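Local structure of peroxinectin A (Dictyostelium discoideum, 6ERC) at residues 476-479 against 480-483; 230-233 against 234-238. The protein oxidises phenolic donors with hydrogen peroxide as a secreted haem peroxidase, and also acts as an iodide and thiocyanate peroxidase. All blocks are in the same frame, centred on the assembly; numbering follows the deposited sequence.

Contact 1: 476-479 against 480-483; sequences PEMR and MVNR
The flat amide of Asn482 has Met478 over one face: Met478 CG lies above it, off to the side of Asn482 ND2 at 3.9 Å, and Met478 O stands 3.6 Å from Asn482 CG on the same side. The amide's polar rim is taken up outside the two segments, where Asn482 OD1 is hydrogen-bonded to Ser256 OG and ND2 makes a weak bond to Glu260, both on helix 247-275. This is the C-terminal turn of the short surface helix 476-481, and Asn482 is the first residue to leave helical torsions. Its CG stands anti to the carbonyl carbon (chi1 -66°), which turns one face of the amide to Met478 O, while Met478 itself bends at chi2 (70°) and brings its terminal methyl CE round toward Asn482 ND2. Met478 CE also reaches Val481 CG1 at 4.3 Å. Three i to i+4 bonds supply the backbone evidence: Met480 N to Pro476 O at 3.2 Å, a weak one from Val481 N to Glu477 O, and Asn482 N to Met478 O at 3.0 Å. Beside the weak bond, Val481 CG2 packs 3.3 Å from Glu477 O. Chemically, then, the residue just after the helix works twice: its backbone N bonds to Met478 O, and its buried amide, with both polar atoms satisfied, ties the last turn to the neighbouring long helix.

Contact 2: 230-233 against 234-238; sequences DHNR and LARKF
Residues 230-238 are one unbroken run of alpha-helix inside helix 218-241 of the animal haem peroxidase fold, and the two segments are joined by four i to i+4 backbone bonds. Ala235 N to His231 O is the shortest of them at 2.9 Å; Leu234 N to Asp230 O, Arg236 N to Asn232 O and Lys237 N to Arg233 O complete the ladder. Of the side chains, Arg236 folds back along the preceding turn: its CD passes 3.2 Å from Asn232 O, and one face of its guanidinium lies over Asn232 CB, 3.9 Å from CZ, while NH2 goes on to a salt bridge with Glu173. Arg233 bends at chi3 (61°) and turns its guanidinium side-on to Asp230. NE at 3.2 Å and NH2 at 3.0 Å both hydrogen-bond to Asp230 OD1 as parts of a salt bridge; OD1 lies in the guanidinium plane, although the two nitrogens reach it from one face of the carboxylate, over 30° out of that plane. Leu234 crosses one face of the same guanidinium, with CG over it and CD2 3.8 Å from Arg233 NH2. Outside the segments, Arg233 NH1 is bridged to Glu486 and Asp230 OD2 to Arg496. An alanine in place of Arg233 takes away NE and NH2, and would probably leave the buried Asp230 OD1 without its two donors from the helix and Glu486 with Lys237 but no arginine mate. On the buried side, His231 ND1 donates to Asn232 OD1 at 3.3 Å, the acceptor lying in the imidazole plane, and Asn232 OD1 also accepts from the backbone N of Met174.

In the fold
Contact 1 and contact 2 are both local helical contacts on the same side of the chain's centre, with contact centres about 28 and 27 Å from that point; these centres are about 18 Å apart and the nearest atoms about 7 Å, so the contacts do not touch. Helix 247-275 connects them: Ser256 and Gln253 hold the end of 476-483, while Ser254 and Cys257 pack against 230-238. Just past contact 1, Cys485 is tied by a disulfide to Cys257 of that helix, against which Leu234 packs, and Glu484 and Glu486 bond to Lys237 of contact 2. Neither contact adjoins the haem pocket, the predicted proton acceptor His81 and transition-state stabiliser Arg213, or the sodium and calcium sites.

Contact 1: 476-479 against 480-483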
# COMPACT_ATOMS: atom_id res chain seq x y z
N PRO A 476 -20.30 -12.04 -15.41
CA PRO A 476 -21.40 -11.65 -16.31
C PRO A 476 -22.35 -10.62 -15.72
O PRO A 476 -22.66 -9.61 -16.36
CB PRO A 476 -22.10 -12.99 -16.59
CG PRO A 476 -21.03 -14.01 -16.43
CD PRO A 476 -20.16 -13.51 -15.33
N GLU A 477 -22.82 -10.85 -14.49
CA GLU A 477 -23.77 -9.92 -13.88
C GLU A 477 -23.19 -8.52 -13.76
O GLU A 477 -23.94 -7.54 -13.77
CB GLU A 477 -24.20 -10.44 -12.51
CG GLU A 477 -25.05 -11.70 -12.56
CD GLU A 477 -25.15 -12.40 -11.22
OE1 GLU A 477 -24.20 -12.28 -10.42
OE2 GLU A 477 -26.18 -13.07 -10.98
N MET A 478 -21.87 -8.40 -13.66
CA MET A 478 -21.25 -7.09 -13.48
C MET A 478 -20.90 -6.43 -14.80
O MET A 478 -20.83 -5.20 -14.87
CB MET A 478 -20.00 -7.21 -12.61
CG MET A 478 -19.75 -5.99 -11.76
SD MET A 478 -20.98 -5.85 -10.46
CE MET A 478 -20.72 -4.17 -9.91
N ARG A 479 -20.66 -7.22 -15.86
CA ARG A 479 -20.57 -6.63 -17.19
C ARG A 479 -21.89 -5.97 -17.56
O ARG A 479 -21.91 -4.92 -18.22
CB ARG A 479 -20.18 -7.68 -18.22
CG ARG A 479 -18.75 -8.19 -18.10
CD ARG A 479 -18.29 -8.84 -19.40
NE ARG A 479 -17.13 -9.72 -19.23
CZ ARG A 479 -15.86 -9.31 -19.21
NH1 ARG A 479 -15.56 -8.03 -19.33
NH2 ARG A 479 -14.89 -10.20 -19.05
N MET A 480 -23.01 -6.56 -17.14
CA MET A 480 -24.32 -5.97 -17.38
C MET A 480 -24.45 -4.64 -16.65
O MET A 480 -24.88 -3.63 -17.23
CB MET A 480 -25.41 -6.95 -16.94
CG MET A 480 -26.80 -6.34 -16.72
SD MET A 480 -27.53 -5.67 -18.22
CE MET A 480 -29.07 -5.01 -17.58
N VAL A 481 -24.11 -4.62 -15.36
CA VAL A 481 -24.26 -3.40 -14.56
C VAL A 481 -23.40 -2.28 -15.12
O VAL A 481 -23.81 -1.12 -15.14
CB VAL A 481 -23.91 -3.69 -13.09
CG1 VAL A 481 -23.88 -2.40 -12.27
CG2 VAL A 481 -24.92 -4.66 -12.49
N ASN A 482 -22.20 -2.61 -15.57
CA ASN A 482 -21.22 -1.62 -16.01
C ASN A 482 -21.16 -1.52 -17.53
O ASN A 482 -20.09 -1.31 -18.11
CB ASN A 482 -19.85 -1.97 -15.43
CG ASN A 482 -19.81 -1.83 -13.92
OD1 ASN A 482 -20.61 -1.11 -13.33
ND2 ASN A 482 -18.87 -2.52 -13.29
N ARG A 483 -22.30 -1.66 -18.20
CA ARG A 483 -22.33 -1.63 -19.65
C ARG A 483 -22.13 -0.23 -20.22
O ARG A 483 -21.76 -0.10 -21.39
CB ARG A 483 -23.65 -2.21 -20.16
CG ARG A 483 -24.90 -1.52 -19.65
CD ARG A 483 -26.15 -2.23 -20.13
NE ARG A 483 -27.21 -2.26 -19.12
CZ ARG A 483 -28.10 -1.29 -18.93
NH1 ARG A 483 -29.01 -1.41 -17.98
NH2 ARG A 483 -28.07 -0.19 -19.67

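Contact 2: 230-233 against 234-238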
# COMPACT_ATOMS: atom_id res chain seq x y z
N ASP A 230 -12.61 11.66 -12.75
CA ASP A 230 -13.21 10.66 -13.62
C ASP A 230 -14.56 10.20 -13.09
O ASP A 230 -15.45 9.85 -13.87
CB ASP A 230 -12.27 9.46 -13.77
CG ASP A 230 -12.52 8.67 -15.04
OD1 ASP A 230 -12.55 9.28 -16.13
OD2 ASP A 230 -12.67 7.43 -14.95
N HIS A 231 -14.74 10.20 -11.76
CA HIS A 231 -16.03 9.84 -11.19
C HIS A 231 -17.08 10.88 -11.51
O HIS A 231 -18.16 10.56 -12.03
CB HIS A 231 -15.89 9.66 -9.67
CG HIS A 231 -17.20 9.40 -8.99
ND1 HIS A 231 -18.05 10.41 -8.60
CD2 HIS A 231 -17.79 8.24 -8.62
CE1 HIS A 231 -19.12 9.88 -8.03
NE2 HIS A 231 -18.99 8.57 -8.03
N ASN A 232 -16.80 12.15 -11.20
CA ASN A 232 -17.77 13.21 -11.48
C ASN A 232 -18.02 13.34 -12.98
O ASN A 232 -19.11 13.76 -13.38
CB ASN A 232 -17.28 14.53 -10.90
CG ASN A 232 -17.38 14.57 -9.39
OD1 ASN A 232 -17.97 13.68 -8.77
ND2 ASN A 232 -16.82 15.60 -8.78
N ARG A 233 -17.04 13.00 -13.81
CA ARG A 233 -17.25 13.02 -15.25
C ARG A 233 -18.29 11.98 -15.65
O ARG A 233 -19.22 12.28 -16.42
CB ARG A 233 -15.92 12.77 -15.97
CG ARG A 233 -15.96 13.03 -17.46
CD ARG A 233 -14.63 12.68 -18.10
NE ARG A 233 -14.31 11.27 -17.94
CZ ARG A 233 -14.79 10.29 -18.70
NH1 ARG A 233 -15.62 10.57 -19.70
NH2 ARG A 233 -14.45 9.03 -18.47
N LEU A 234 -18.17 10.76 -15.13
CA LEU A 234 -19.14 9.72 -15.44
C LEU A 234 -20.51 10.03 -14.85
O LEU A 234 -21.53 9.68 -15.45
CB LEU A 234 -18.65 8.36 -14.94
CG LEU A 234 -17.43 7.76 -15.65
CD1 LEU A 234 -17.03 6.46 -14.98
CD2 LEU A 234 -17.69 7.53 -17.12
N ALA A 235 -20.56 10.67 -13.68
CA ALA A 235 -21.84 11.01 -13.08
C ALA A 235 -22.62 11.98 -13.96
O ALA A 235 -23.84 11.85 -14.11
CB ALA A 235 -21.63 11.60 -11.69
N ARG A 236 -21.93 12.96 -14.55
CA ARG A 236 -22.59 13.90 -15.44
C ARG A 236 -23.12 13.21 -16.69
O ARG A 236 -24.16 13.60 -17.23
CB ARG A 236 -21.63 15.02 -15.81
CG ARG A 236 -21.29 15.94 -14.65
CD ARG A 236 -19.88 16.51 -14.75
NE ARG A 236 -19.51 17.25 -13.54
CZ ARG A 236 -18.27 17.58 -13.20
NH1 ARG A 236 -17.24 17.24 -13.97
NH2 ARG A 236 -18.05 18.25 -12.07
N LYS A 237 -22.42 12.18 -17.17
CA LYS A 237 -22.91 11.41 -18.31
C LYS A 237 -24.15 10.62 -17.93
O LYS A 237 -25.17 10.67 -18.64
CB LYS A 237 -21.80 10.48 -18.81
CG LYS A 237 -22.25 9.46 -19.86
CD LYS A 237 -21.11 8.51 -20.20
CE LYS A 237 -21.60 7.23 -20.83
NZ LYS A 237 -20.48 6.26 -20.98
N PHE A 238 -24.09 9.87 -16.83
CA PHE A 238 -25.25 9.09 -16.40
C PHE A 238 -26.43 9.99 -16.07
O PHE A 238 -27.58 9.60 -16.26
CB PHE A 238 -24.89 8.22 -15.20
CG PHE A 238 -23.81 7.21 -15.47
CD1 PHE A 238 -23.63 6.68 -16.73
CD2 PHE A 238 -22.97 6.80 -14.45
CE1 PHE A 238 -22.63 5.75 -16.97
CE2 PHE A 238 -21.97 5.87 -14.68
CZ PHE A 238 -21.80 5.35 -15.95